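Local coordinates for tyrosine-protein phosphatase non-receptor type 18 (Homo sapiens, PDB 2OC3), which removes phosphate from phosphotyrosine residues of proteins, including autophosphorylated tyrosine kinases, through its catalytic domain, as a cytoplasmic and nuclear non-receptor phosphatase, at residues A[210-215]-A[244-249]; A[206-211]-A[285-290]; A[69-74]-A[88-93]. All blocks are in the same frame, centred on the assembly; numbering follows the deposited sequence.

Interaction 1: residues A[210-215]-A[244-249]; sequences HMLAMV and CTVDYV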
ATOM      1  N   HIS A 210      -2.882  -4.086  16.350  1.00  9.55           N
ATOM      2  CA  HIS A 210      -2.578  -2.676  16.086  1.00  9.69           C
ATOM      3  C   HIS A 210      -2.665  -2.368  14.598  1.00  8.88           C
ATOM      4  O   HIS A 210      -3.066  -1.268  14.211  1.00 11.34           O
ATOM      5  CB  HIS A 210      -1.262  -2.277  16.761  1.00  9.98           C
ATOM      6  CG  HIS A 210      -1.383  -2.281  18.254  1.00 14.38           C
ATOM      7  ND1 HIS A 210      -0.301  -2.305  19.106  1.00 15.80           N
ATOM      8  CD2 HIS A 210      -2.485  -2.312  19.043  1.00 17.59           C
ATOM      9  CE1 HIS A 210      -0.732  -2.344  20.359  1.00 16.69           C
ATOM     10  NE2 HIS A 210      -2.054  -2.349  20.353  1.00 20.57           N
ATOM     11  N   MET A 211      -2.313  -3.323  13.759  1.00  9.55           N
ATOM     12  CA  MET A 211      -2.529  -3.148  12.319  1.00  8.76           C
ATOM     13  C   MET A 211      -4.017  -3.009  12.011  1.00 10.16           C
ATOM     14  O   MET A 211      -4.421  -2.182  11.179  1.00 10.67           O
ATOM     15  CB  MET A 211      -1.957  -4.311  11.518  1.00 11.64           C
ATOM     16  CG  MET A 211      -2.204  -4.175  10.022  1.00 14.10           C
ATOM     17  SD  MET A 211      -1.605  -5.623   9.085  1.00 16.69           S
ATOM     18  CE  MET A 211      -2.615  -6.924   9.759  1.00 15.98           C
ATOM     19  N   LEU A 212      -4.867  -3.831  12.656  1.00  8.34           N
ATOM     20  CA  LEU A 212      -6.313  -3.661  12.456  1.00  9.45           C
ATOM     21  C   LEU A 212      -6.776  -2.259  12.867  1.00  8.85           C
ATOM     22  O   LEU A 212      -7.619  -1.645  12.201  1.00 11.27           O
ATOM     23  CB  LEU A 212      -7.097  -4.718  13.251  1.00 12.80           C
ATOM     24  CG  LEU A 212      -7.188  -6.049  12.563  1.00 15.50           C
ATOM     25  CD1 LEU A 212      -7.759  -7.091  13.532  1.00 20.07           C
ATOM     26  CD2 LEU A 212      -8.088  -5.934  11.313  1.00 14.79           C
ATOM     27  N   ALA A 213      -6.263  -1.762  13.996  1.00  8.53           N
ATOM     28  CA  ALA A 213      -6.557  -0.408  14.479  1.00  8.38           C
ATOM     29  C   ALA A 213      -6.179   0.626  13.411  1.00  8.77           C
ATOM     30  O   ALA A 213      -6.883   1.595  13.173  1.00  9.62           O
ATOM     31  CB  ALA A 213      -5.800  -0.131  15.778  1.00 11.46           C
ATOM     32  N   MET A 214      -5.047   0.390  12.749  1.00  7.00           N
ATOM     33  CA  MET A 214      -4.576   1.296  11.678  1.00  8.36           C
ATOM     34  C   MET A 214      -5.577   1.338  10.516  1.00  6.52           C
ATOM     35  O   MET A 214      -5.879   2.409  10.001  1.00  8.85           O
ATOM     36  CB  MET A 214      -3.191   0.844  11.225  1.00  9.18           C
ATOM     37  CG  MET A 214      -2.552   1.725  10.203  1.00  8.51           C
ATOM     38  SD  MET A 214      -1.101   0.872   9.468  1.00 11.94           S
ATOM     39  CE  MET A 214      -0.280   2.234   8.596  1.00 10.45           C
ATOM     40  N   VAL A 215      -6.020   0.157  10.087  1.00  8.98           N
ATOM     41  CA  VAL A 215      -6.992   0.047   8.995  1.00  9.07           C
ATOM     42  C   VAL A 215      -8.328   0.671   9.397  1.00  8.19           C
ATOM     43  O   VAL A 215      -8.922   1.417   8.622  1.00  8.46           O
ATOM     44  CB  VAL A 215      -7.163  -1.407   8.540  1.00  8.68           C
ATOM     45  CG1 VAL A 215      -8.342  -1.519   7.569  1.00  9.96           C
ATOM     46  CG2 VAL A 215      -5.899  -1.871   7.835  1.00 11.37           C
ATOM     47  N   CYS A 244      -3.438  -3.978   2.116  1.00  5.54           N
ATOM     48  CA  CYS A 244      -4.514  -3.871   1.117  1.00  6.79           C
ATOM     49  C   CYS A 244      -5.461  -5.044   1.244  1.00  9.64           C
ATOM     50  O   CYS A 244      -6.702  -4.884   1.122  1.00  9.52           O
ATOM     51  CB  CYS A 244      -3.981  -3.800  -0.307  1.00  8.77           C
ATOM     52  SG  CYS A 244      -3.053  -2.249  -0.650  1.00  9.15           S
ATOM     53  N   THR A 245      -4.931  -6.228   1.509  1.00  7.49           N
ATOM     54  CA  THR A 245      -5.787  -7.408   1.606  1.00  6.81           C
ATOM     55  C   THR A 245      -6.653  -7.341   2.870  1.00  8.45           C
ATOM     56  O   THR A 245      -7.847  -7.691   2.831  1.00  9.82           O
ATOM     57  CB  THR A 245      -4.966  -8.714   1.608  1.00  9.40           C
ATOM     58  OG1 THR A 245      -4.192  -8.783   0.404  1.00 11.24           O
ATOM     59  CG2 THR A 245      -5.894  -9.925   1.694  1.00 13.27           C
ATOM     60  N   VAL A 246      -6.082  -6.893   3.987  1.00  7.07           N
ATOM     61  CA  VAL A 246      -6.850  -6.790   5.217  1.00  7.83           C
ATOM     62  C   VAL A 246      -8.011  -5.806   5.007  1.00  7.80           C
ATOM     63  O   VAL A 246      -9.167  -6.054   5.396  1.00  9.27           O
ATOM     64  CB  VAL A 246      -5.942  -6.343   6.387  1.00  7.98           C
ATOM     65  CG1 VAL A 246      -6.785  -5.920   7.635  1.00  7.86           C
ATOM     66  CG2 VAL A 246      -4.928  -7.418   6.719  1.00  7.99           C
ATOM     67  N   ASP A 247      -7.727  -4.684   4.369  1.00  6.99           N
ATOM     68  CA  ASP A 247      -8.776  -3.706   4.135  1.00  5.54           C
ATOM     69  C   ASP A 247      -9.815  -4.246   3.185  1.00  8.01           C
ATOM     70  O   ASP A 247     -11.011  -4.014   3.403  1.00  8.79           O
ATOM     71  CB  ASP A 247      -8.245  -2.408   3.537  1.00  8.94           C
ATOM     72  CG  ASP A 247      -9.350  -1.413   3.298  1.00 10.52           C
ATOM     73  OD1 ASP A 247      -9.774  -0.780   4.291  1.00  9.91           O
ATOM     74  OD2 ASP A 247      -9.786  -1.256   2.152  1.00  9.36           O
ATOM     75  N   TYR A 248      -9.397  -4.888   2.090  1.00  7.77           N
ATOM     76  CA  TYR A 248     -10.343  -5.497   1.138  1.00  7.96           C
ATOM     77  C   TYR A 248     -11.305  -6.465   1.864  1.00  8.41           C
ATOM     78  O   TYR A 248     -12.548  -6.403   1.696  1.00  9.87           O
ATOM     79  CB  TYR A 248      -9.546  -6.202   0.045  1.00  7.85           C
ATOM     80  CG  TYR A 248     -10.357  -6.792  -1.094  1.00 10.60           C
ATOM     81  CD1 TYR A 248     -10.415  -6.147  -2.325  1.00 12.90           C
ATOM     82  CD2 TYR A 248     -10.954  -8.044  -0.967  1.00 11.26           C
ATOM     83  CE1 TYR A 248     -11.120  -6.705  -3.394  1.00 13.04           C
ATOM     84  CE2 TYR A 248     -11.660  -8.601  -2.029  1.00 10.77           C
ATOM     85  CZ  TYR A 248     -11.738  -7.913  -3.220  1.00 14.31           C
ATOM     86  OH  TYR A 248     -12.410  -8.447  -4.313  1.00 20.86           O
ATOM     87  N   VAL A 249     -10.741  -7.377   2.651  1.00  7.79           N
ATOM     88  CA  VAL A 249     -11.553  -8.366   3.370  1.00  8.78           C
ATOM     89  C   VAL A 249     -12.451  -7.676   4.397  1.00  9.33           C
ATOM     90  O   VAL A 249     -13.631  -8.051   4.570  1.00 10.40           O
ATOM     91  CB  VAL A 249     -10.702  -9.483   3.966  1.00  9.27           C
ATOM     92  CG1 VAL A 249     -11.592 -10.479   4.759  1.00 12.69           C
ATOM     93  CG2 VAL A 249      -9.928 -10.189   2.858  1.00  9.38           C
TER

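Interaction 2: residues A[206-211]-A[285-290]; sequences SSPDHM and YRFLYH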
ATOM      1  N   SER A 206       3.757  -9.042  16.559  1.00 15.38           N
ATOM      2  CA  SER A 206       3.403  -9.999  17.608  0.75 17.06           C
ATOM      3  C   SER A 206       1.928 -10.394  17.593  1.00 16.74           C
ATOM      4  O   SER A 206       1.574 -11.500  18.000  1.00 17.25           O
ATOM      5  CB  SER A 206       3.778  -9.441  18.983  0.75 15.25           C
ATOM      6  OG  SER A 206       3.223  -8.157  19.214  0.75 22.03           O
ATOM      7  N   SER A 207       1.061  -9.480  17.161  1.00 12.00           N
ATOM      8  CA  SER A 207      -0.370  -9.744  17.015  1.00 11.38           C
ATOM      9  C   SER A 207      -0.956  -8.799  15.961  1.00 13.10           C
ATOM     10  O   SER A 207      -0.324  -7.804  15.641  1.00 11.97           O
ATOM     11  CB  SER A 207      -1.083  -9.559  18.341  1.00 14.31           C
ATOM     12  OG  SER A 207      -1.394  -8.207  18.590  1.00 18.35           O
ATOM     13  N   PRO A 208      -2.125  -9.136  15.376  1.00 11.27           N
ATOM     14  CA  PRO A 208      -2.734  -8.268  14.358  1.00 11.01           C
ATOM     15  C   PRO A 208      -3.409  -7.018  14.878  1.00  8.98           C
ATOM     16  O   PRO A 208      -3.880  -6.183  14.084  1.00  9.85           O
ATOM     17  CB  PRO A 208      -3.820  -9.148  13.725  1.00 16.18           C
ATOM     18  CG  PRO A 208      -3.628 -10.512  14.268  1.00 19.75           C
ATOM     19  CD  PRO A 208      -2.891 -10.376  15.555  1.00 17.72           C
ATOM     20  N   ASP A 209      -3.545  -6.890  16.198  1.00  8.64           N
ATOM     21  CA  ASP A 209      -4.442  -5.887  16.743  1.00 10.51           C
ATOM     22  C   ASP A 209      -4.144  -4.478  16.276  1.00 10.46           C
ATOM     23  O   ASP A 209      -5.017  -3.742  15.914  1.00 11.35           O
ATOM     24  CB  ASP A 209      -4.444  -5.962  18.275  1.00 10.90           C
ATOM     25  CG  ASP A 209      -4.957  -7.300  18.780  1.00 19.31           C
ATOM     26  OD1 ASP A 209      -6.177  -7.421  19.012  1.00 24.57           O
ATOM     27  OD2 ASP A 209      -4.133  -8.230  18.930  1.00 20.93           O
ATOM     28  N   HIS A 210      -2.882  -4.086  16.350  1.00  9.55           N
ATOM     29  CA  HIS A 210      -2.578  -2.676  16.086  1.00  9.69           C
ATOM     30  C   HIS A 210      -2.665  -2.368  14.598  1.00  8.88           C
ATOM     31  O   HIS A 210      -3.066  -1.268  14.211  1.00 11.34           O
ATOM     32  CB  HIS A 210      -1.262  -2.277  16.761  1.00  9.98           C
ATOM     33  CG  HIS A 210      -1.383  -2.281  18.254  1.00 14.38           C
ATOM     34  ND1 HIS A 210      -0.301  -2.305  19.106  1.00 15.80           N
ATOM     35  CD2 HIS A 210      -2.485  -2.312  19.043  1.00 17.59           C
ATOM     36  CE1 HIS A 210      -0.732  -2.344  20.359  1.00 16.69           C
ATOM     37  NE2 HIS A 210      -2.054  -2.349  20.353  1.00 20.57           N
ATOM     38  N   MET A 211      -2.313  -3.323  13.759  1.00  9.55           N
ATOM     39  CA  MET A 211      -2.529  -3.148  12.319  1.00  8.76           C
ATOM     40  C   MET A 211      -4.017  -3.009  12.011  1.00 10.16           C
ATOM     41  O   MET A 211      -4.421  -2.182  11.179  1.00 10.67           O
ATOM     42  CB  MET A 211      -1.957  -4.311  11.518  1.00 11.64           C
ATOM     43  CG  MET A 211      -2.204  -4.175  10.022  1.00 14.10           C
ATOM     44  SD  MET A 211      -1.605  -5.623   9.085  1.00 16.69           S
ATOM     45  CE  MET A 211      -2.615  -6.924   9.759  1.00 15.98           C
ATOM     46  N   TYR A 285       1.636 -14.287   4.861  1.00 10.13           N
ATOM     47  CA  TYR A 285       0.383 -14.955   4.520  1.00 10.80           C
ATOM     48  C   TYR A 285      -0.271 -15.541   5.772  1.00 10.08           C
ATOM     49  O   TYR A 285      -1.465 -15.427   5.955  1.00 11.30           O
ATOM     50  CB  TYR A 285       0.624 -16.055   3.464  1.00 10.06           C
ATOM     51  CG  TYR A 285      -0.618 -16.654   2.851  1.00 10.57           C
ATOM     52  CD1 TYR A 285      -1.378 -15.923   1.937  1.00 11.94           C
ATOM     53  CD2 TYR A 285      -1.034 -17.957   3.151  1.00 11.30           C
ATOM     54  CE1 TYR A 285      -2.513 -16.430   1.364  1.00 14.77           C
ATOM     55  CE2 TYR A 285      -2.160 -18.496   2.538  1.00 13.48           C
ATOM     56  CZ  TYR A 285      -2.905 -17.707   1.650  1.00 18.48           C
ATOM     57  OH  TYR A 285      -4.027 -18.197   1.022  1.00 20.70           O
ATOM     58  N   ARG A 286       0.532 -16.137   6.653  1.00 11.63           N
ATOM     59  CA  ARG A 286      -0.001 -16.668   7.917  1.00 12.17           C
ATOM     60  C   ARG A 286      -0.546 -15.509   8.777  1.00 12.88           C
ATOM     61  O   ARG A 286      -1.627 -15.637   9.379  1.00 13.93           O
ATOM     62  CB  ARG A 286       1.064 -17.449   8.680  1.00 16.11           C
ATOM     63  CG  ARG A 286       1.437 -18.794   8.114  1.00 25.98           C
ATOM     64  CD  ARG A 286       2.486 -19.509   9.023  1.00 25.73           C
ATOM     65  NE  ARG A 286       2.891 -20.802   8.450  1.00 26.99           N
ATOM     66  CZ  ARG A 286       2.161 -21.913   8.507  1.00 38.25           C
ATOM     67  NH1 ARG A 286       0.986 -21.920   9.132  1.00 31.19           N
ATOM     68  NH2 ARG A 286       2.612 -23.033   7.937  1.00 47.65           N
ATOM     69  N   PHE A 287       0.200 -14.400   8.856  1.00 11.10           N
ATOM     70  CA  PHE A 287      -0.243 -13.204   9.605  1.00 10.81           C
ATOM     71  C   PHE A 287      -1.582 -12.672   9.067  1.00 12.71           C
ATOM     72  O   PHE A 287      -2.499 -12.287   9.844  1.00 12.59           O
ATOM     73  CB  PHE A 287       0.823 -12.149   9.529  1.00 11.13           C
ATOM     74  CG  PHE A 287       0.522 -10.888  10.307  1.00 11.81           C
ATOM     75  CD1 PHE A 287       0.419 -10.906  11.684  1.00 14.19           C
ATOM     76  CD2 PHE A 287       0.473  -9.664   9.665  1.00 12.53           C
ATOM     77  CE1 PHE A 287       0.206  -9.727  12.371  1.00 12.31           C
ATOM     78  CE2 PHE A 287       0.275  -8.491  10.376  1.00 14.11           C
ATOM     79  CZ  PHE A 287       0.135  -8.543  11.719  1.00 13.63           C
ATOM     80  N   LEU A 288      -1.721 -12.660   7.742  1.00 12.31           N
ATOM     81  CA  LEU A 288      -2.950 -12.245   7.113  1.00 11.49           C
ATOM     82  C   LEU A 288      -4.096 -13.187   7.520  1.00 11.86           C
ATOM     83  O   LEU A 288      -5.201 -12.729   7.858  1.00 13.90           O
ATOM     84  CB  LEU A 288      -2.704 -12.223   5.585  1.00 14.22           C
ATOM     85  CG  LEU A 288      -3.890 -11.931   4.692  1.00 14.78           C
ATOM     86  CD1 LEU A 288      -4.432 -10.475   4.914  1.00 14.30           C
ATOM     87  CD2 LEU A 288      -3.474 -12.173   3.230  1.00 16.32           C
ATOM     88  N   TYR A 289      -3.876 -14.499   7.487  1.00 13.15           N
ATOM     89  CA  TYR A 289      -4.834 -15.458   7.998  1.00 13.68           C
ATOM     90  C   TYR A 289      -5.241 -15.210   9.436  1.00 13.10           C
ATOM     91  O   TYR A 289      -6.417 -15.227   9.740  1.00 18.37           O
ATOM     92  CB  TYR A 289      -4.352 -16.913   7.827  1.00 17.18           C
ATOM     93  CG  TYR A 289      -5.015 -17.637   6.680  1.00 19.84           C
ATOM     94  CD1 TYR A 289      -4.447 -17.613   5.415  1.00 18.98           C
ATOM     95  CD2 TYR A 289      -6.218 -18.306   6.844  1.00 20.23           C
ATOM     96  CE1 TYR A 289      -5.037 -18.246   4.350  1.00 24.43           C
ATOM     97  CE2 TYR A 289      -6.824 -18.986   5.763  1.00 23.03           C
ATOM     98  CZ  TYR A 289      -6.215 -18.932   4.515  1.00 21.15           C
ATOM     99  OH  TYR A 289      -6.752 -19.551   3.408  1.00 21.96           O
ATOM    100  N   HIS A 290      -4.273 -14.927  10.297  1.00 12.40           N
ATOM    101  CA  HIS A 290      -4.528 -14.635  11.704  1.00 12.23           C
ATOM    102  C   HIS A 290      -5.436 -13.399  11.831  1.00 16.51           C
ATOM    103  O   HIS A 290      -6.414 -13.375  12.615  1.00 15.39           O
ATOM    104  CB  HIS A 290      -3.197 -14.370  12.410  1.00 16.60           C
ATOM    105  CG  HIS A 290      -3.278 -14.245  13.904  1.00 23.91           C
ATOM    106  ND1 HIS A 290      -4.455 -14.302  14.620  1.00 38.14           N
ATOM    107  CD2 HIS A 290      -2.295 -14.054  14.814  1.00 23.70           C
ATOM    108  CE1 HIS A 290      -4.190 -14.167  15.909  1.00 27.93           C
ATOM    109  NE2 HIS A 290      -2.887 -14.012  16.054  1.00 29.69           N
TER

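Interaction 3: residues A[69-74]-A[88-93]; sequences VLPYDQ and SDYING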
ATOM      1  N   VAL A  69      12.064  -5.019  -8.397  1.00 10.97           N
ATOM      2  CA  VAL A  69      10.668  -4.630  -8.204  1.00 11.93           C
ATOM      3  C   VAL A  69      10.305  -3.545  -9.213  1.00 11.61           C
ATOM      4  O   VAL A  69      10.659  -2.391  -9.069  1.00 11.58           O
ATOM      5  CB  VAL A  69      10.368  -4.141  -6.769  1.00 11.18           C
ATOM      6  CG1 VAL A  69       8.924  -3.774  -6.673  1.00 12.35           C
ATOM      7  CG2 VAL A  69      10.693  -5.261  -5.755  1.00 12.49           C
ATOM      8  N   LEU A  70       9.635  -3.974 -10.274  1.00  9.36           N
ATOM      9  CA  LEU A  70       9.145  -3.074 -11.310  1.00  9.65           C
ATOM     10  C   LEU A  70       7.634  -3.169 -11.408  1.00  9.20           C
ATOM     11  O   LEU A  70       7.100  -4.268 -11.380  1.00  9.02           O
ATOM     12  CB  LEU A  70       9.750  -3.489 -12.654  1.00 12.55           C
ATOM     13  CG  LEU A  70      11.287  -3.499 -12.739  1.00 15.77           C
ATOM     14  CD1 LEU A  70      11.740  -4.092 -14.092  1.00 19.83           C
ATOM     15  CD2 LEU A  70      11.835  -2.140 -12.495  1.00 18.07           C
ATOM     16  N   PRO A  71       6.955  -2.049 -11.599  1.00  8.34           N
ATOM     17  CA  PRO A  71       5.504  -2.099 -11.645  1.00  6.50           C
ATOM     18  C   PRO A  71       5.053  -2.770 -12.937  1.00 10.76           C
ATOM     19  O   PRO A  71       5.620  -2.556 -14.007  1.00 10.16           O
ATOM     20  CB  PRO A  71       5.117  -0.601 -11.660  1.00  8.25           C
ATOM     21  CG  PRO A  71       6.249   0.058 -12.356  1.00 10.35           C
ATOM     22  CD  PRO A  71       7.458  -0.683 -11.854  1.00 10.03           C
ATOM     23  N   TYR A  72       4.000  -3.559 -12.865  1.00  8.09           N
ATOM     24  CA  TYR A  72       3.489  -4.168 -14.097  1.00  5.94           C
ATOM     25  C   TYR A  72       2.868  -3.073 -14.927  1.00  7.22           C
ATOM     26  O   TYR A  72       2.146  -2.221 -14.424  1.00  8.91           O
ATOM     27  CB  TYR A  72       2.408  -5.180 -13.770  1.00  6.56           C
ATOM     28  CG  TYR A  72       2.907  -6.359 -12.935  1.00  8.28           C
ATOM     29  CD1 TYR A  72       4.134  -6.937 -13.233  1.00 10.71           C
ATOM     30  CD2 TYR A  72       2.154  -6.906 -11.885  1.00 14.60           C
ATOM     31  CE1 TYR A  72       4.618  -8.026 -12.531  1.00 14.12           C
ATOM     32  CE2 TYR A  72       2.662  -8.031 -11.171  1.00  9.61           C
ATOM     33  CZ  TYR A  72       3.885  -8.565 -11.532  1.00 12.88           C
ATOM     34  OH  TYR A  72       4.487  -9.656 -10.850  1.00 17.55           O
ATOM     35  N   ASP A  73       3.158  -3.062 -16.216  1.00  7.31           N
ATOM     36  CA  ASP A  73       2.571  -2.048 -17.103  1.00  6.44           C
ATOM     37  C   ASP A  73       1.051  -2.036 -17.075  1.00  6.62           C
ATOM     38  O   ASP A  73       0.438  -1.003 -17.296  1.00  8.53           O
ATOM     39  CB  ASP A  73       2.993  -2.341 -18.550  1.00  6.31           C
ATOM     40  CG  ASP A  73       4.509  -2.216 -18.785  1.00 12.10           C
ATOM     41  OD1 ASP A  73       5.108  -1.197 -18.344  1.00 11.31           O
ATOM     42  OD2 ASP A  73       5.112  -3.114 -19.435  1.00  9.95           O
ATOM     43  N   GLN A  74       0.450  -3.201 -16.901  1.00  6.82           N
ATOM     44  CA  GLN A  74      -0.993  -3.360 -17.080  1.00  6.64           C
ATOM     45  C   GLN A  74      -1.848  -2.552 -16.098  1.00  7.77           C
ATOM     46  O   GLN A  74      -3.012  -2.249 -16.372  1.00  9.10           O
ATOM     47  CB  GLN A  74      -1.363  -4.832 -16.984  1.00  6.99           C
ATOM     48  CG  GLN A  74      -0.870  -5.688 -18.144  1.00  8.18           C
ATOM     49  CD  GLN A  74       0.608  -5.816 -18.248  1.00  7.00           C
ATOM     50  OE1 GLN A  74       1.348  -5.907 -17.257  1.00  7.93           O
ATOM     51  NE2 GLN A  74       1.093  -5.882 -19.532  1.00  8.64           N
ATOM     52  N   SER A  88       7.677  13.526 -16.196  1.00 13.71           N
ATOM     53  CA  SER A  88       7.459  12.154 -16.665  1.00 11.30           C
ATOM     54  C   SER A  88       6.177  11.523 -16.101  1.00  9.74           C
ATOM     55  O   SER A  88       5.711  11.873 -15.005  1.00 11.51           O
ATOM     56  CB  SER A  88       8.640  11.308 -16.188  1.00 17.14           C
ATOM     57  OG  SER A  88       8.411   9.908 -16.185  1.00 15.41           O
ATOM     58  N   ASP A  89       5.614  10.575 -16.832  1.00  9.47           N
ATOM     59  CA  ASP A  89       4.445   9.837 -16.349  1.00  9.05           C
ATOM     60  C   ASP A  89       4.731   8.706 -15.353  1.00  8.58           C
ATOM     61  O   ASP A  89       3.805   8.104 -14.844  1.00  8.97           O
ATOM     62  CB  ASP A  89       3.593   9.323 -17.504  1.00  8.08           C
ATOM     63  CG  ASP A  89       4.169   8.123 -18.241  1.00  9.92           C
ATOM     64  OD1 ASP A  89       5.050   7.406 -17.739  1.00 12.17           O
ATOM     65  OD2 ASP A  89       3.698   7.849 -19.395  1.00 11.83           O
ATOM     66  N   TYR A  90       5.999   8.487 -15.057  1.00  8.45           N
ATOM     67  CA  TYR A  90       6.419   7.272 -14.391  1.00  8.70           C
ATOM     68  C   TYR A  90       6.547   7.414 -12.861  1.00  8.04           C
ATOM     69  O   TYR A  90       7.180   8.323 -12.344  1.00  8.46           O
ATOM     70  CB  TYR A  90       7.737   6.735 -14.943  1.00  7.51           C
ATOM     71  CG  TYR A  90       8.124   5.462 -14.276  1.00  5.70           C
ATOM     72  CD1 TYR A  90       7.569   4.236 -14.666  1.00  7.15           C
ATOM     73  CD2 TYR A  90       8.961   5.472 -13.191  1.00  7.02           C
ATOM     74  CE1 TYR A  90       7.890   3.050 -14.049  1.00  9.24           C
ATOM     75  CE2 TYR A  90       9.336   4.241 -12.561  1.00  8.04           C
ATOM     76  CZ  TYR A  90       8.782   3.046 -12.990  1.00  7.42           C
ATOM     77  OH  TYR A  90       9.057   1.816 -12.428  1.00  8.72           O
ATOM     78  N   ILE A  91       5.930   6.452 -12.178  1.00  7.71           N
ATOM     79  CA  ILE A  91       6.209   6.189 -10.747  1.00  8.75           C
ATOM     80  C   ILE A  91       6.156   4.697 -10.524  1.00  8.29           C
ATOM     81  O   ILE A  91       5.407   3.963 -11.176  1.00  7.92           O
ATOM     82  CB  ILE A  91       5.228   6.946  -9.791  1.00  9.43           C
ATOM     83  CG1 ILE A  91       5.738   6.843  -8.335  1.00  9.56           C
ATOM     84  CG2 ILE A  91       3.823   6.429  -9.914  1.00  9.47           C
ATOM     85  CD1 ILE A  91       5.149   7.877  -7.382  1.00 10.23           C
ATOM     86  N   ASN A  92       6.988   4.212  -9.610  1.00  6.54           N
ATOM     87  CA  ASN A  92       6.924   2.810  -9.246  1.00  6.34           C
ATOM     88  C   ASN A  92       5.723   2.588  -8.346  1.00  7.78           C
ATOM     89  O   ASN A  92       5.799   2.723  -7.117  1.00  7.89           O
ATOM     90  CB  ASN A  92       8.228   2.314  -8.615  1.00  6.96           C
ATOM     91  CG  ASN A  92       8.282   0.813  -8.524  1.00 10.69           C
ATOM     92  OD1 ASN A  92       7.314   0.183  -8.136  1.00  9.82           O
ATOM     93  ND2 ASN A  92       9.441   0.235  -8.864  1.00  9.85           N
ATOM     94  N   GLY A  93       4.582   2.314  -8.974  1.00  7.07           N
ATOM     95  CA  GLY A  93       3.333   2.104  -8.260  1.00  6.86           C
ATOM     96  C   GLY A  93       2.295   1.520  -9.184  1.00  7.92           C
ATOM     97  O   GLY A  93       2.353   1.676 -10.411  1.00  7.84           O
TER

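Interaction 1: residues A[210-215]-A[244-249]
With CG1 of Val246 set anti to the backbone N (chi1 167°), the two methyls of this valine are turned to different partners on helix 209-222. CG1 lies 3.9 Å from Leu212 CD2, the two side chains meeting at about a right angle, and 4.1 Å from Val215 CG2. Its sister methyl takes Met211, whose extended chain bends only at its last torsion (chi3 62°) and so carries CE to within 3.9 Å of Val246 CG2. Val246 is thus wedged among Met211, Leu212 and Val215, the second, third and sixth residues of 210-215.

The short helical segments cross at -65° with their axes 10.4 Å apart, and the backbones come nearest at Val215 and Asp247. There Val215 CG1 rests against the carboxylate oxygen Asp247 OD1 at 3.7 Å, a methyl-to-oxygen contact without directional bonding. The other oxygen, Asp247 OD2, is held by the hydroxyl of Tyr105 and by a salt bridge to Arg219, further along helix 209-222. Met211 also reaches Phe287 and Thr291 of helix 282-296, while Leu212 touches Met295 there.

All five touching residues are buried, so methyl and thioether packing joins helix 238-254, which follows the probable substrate-binding loop 233-239, to helix 209-222, and the Asp247 carboxylate at its border is probably balanced by Arg219, alongside Tyr105.

Interaction 2: residues A[206-211]-A[285-290]
Ser207 OG donates a 2.8 Å hydrogen bond to Asp209 OD2, on the lone pair that faces away from the other carboxylate oxygen. The remaining oxygen, Asp209 OD1, is bonded to Gln294 NE2 of helix 282-296, so the aspartate ties the turn entering helix 209-222 to the C-terminal helix.

Within that frame the contact is made by Pro208 and Met211 against two aromatic side chains one turn apart, Phe287 and His290. Pro208 lays its ring across the imidazole: CG stands 3.7 Å from the centroid of the His290 ring and only 8° from the ring normal, a clear CH-pi contact over the face. Pro208 CD sits nearer the outer part of the same ring, 3.7 Å from His290 NE2.

Phe287 has CG opposite the backbone N (chi1 -177°), which drives its ring into the space between Ser207-Pro208 and Met211. The carbonyl oxygen Ser207 O approaches the ring edge in plane, 3.8 Å from Phe287 CE1, and Pro208 CA comes obliquely to the same carbon. From the Met211 side the packing is tight, with CE 3.3 Å from Phe287 CE2. Met211 SD lies 4.9 Å from the Phe287 centroid, 70° off the normal, an oblique Met-aromatic contact. With an alanine in place of Phe287, the Met211 methyl and the Ser207-Pro208 turn would probably lose their common partner, opening a gap between loop and helix.

Val204 and Pro205 also touch Phe287. Segment 206-211 spans the downstream end of the WPD loop, which carries Asp201, and the start of helix 209-222; the arrangement is that end packed on the C-terminal helix, in the classical tyrosine phosphatase fold.

Interaction 3: residues A[69-74]-A[88-93]
Asn92 sits at the centre of an inverse gamma turn and from that corner stretches its amide across to the backbone of Val69. The turn is closed by a weak bond from Gly93 N to Ile91 O, and it redirects the chain into edge strand 93-97 of the large mixed sheet of the classical tyrosine phosphatase fold. A chi1 of -167° points the Asn92 side chain away from its own N, and this brings ND2 to 2.9 Å from Val69 O. The hydrogen bond is moderately bent, with an N-H...O angle of 149°; the acceptor lies in the Asn92 amide plane, whereas the donor stands 34° out of the Val69 carbonyl plane.

Both ends of this buried amide have further partners: ND2 also bonds Asn64 OD1, and OD1 accepts from Arg275 NH1. Asn64 OD1 is bonded by the Tyr90 hydroxyl as well, so two groups of 88-93 hold a single oxygen of the KNRYKD sequence, which belongs to the phosphotyrosine-recognition loop in this family. Val69 itself packs on Cys237 of the probable substrate-binding loop.

Pro71 fills the angle between Tyr90 and Asn92. Tyr90 OH is pressed close to Pro71 CD, at 3.0 Å, and Pro71 CG meets Tyr90 CE1 obliquely at 3.8 Å. On the Asn92 side, Pro71 CD packs 3.7 Å from ND2. Beyond the corner, Pro71 CB lies 3.8 Å from Gly93 O.

Overall arrangement
Interactions 1 and 2 join into one packed region around the start of helix 209-222: their centres are about 9 Å apart, Met211 serves both, and Leu288 CD1 of 285-290 lies 3.6 Å from Val246 CG2 of 244-249. Interaction 3 is separate, its centre about 24 Å from that of interaction 1 and 29 Å from that of interaction 2, across the centre of the chain. The distances place the catalytic loop 233-239 probably between the two groups. On one side, the Met211 side chain is about 8 Å from that of Arg239 and 11 Å from that of Cys233, the predicted phosphocysteine nucleophile; on the other, the Val69 side chain comes within about 4 Å of that of Cys237.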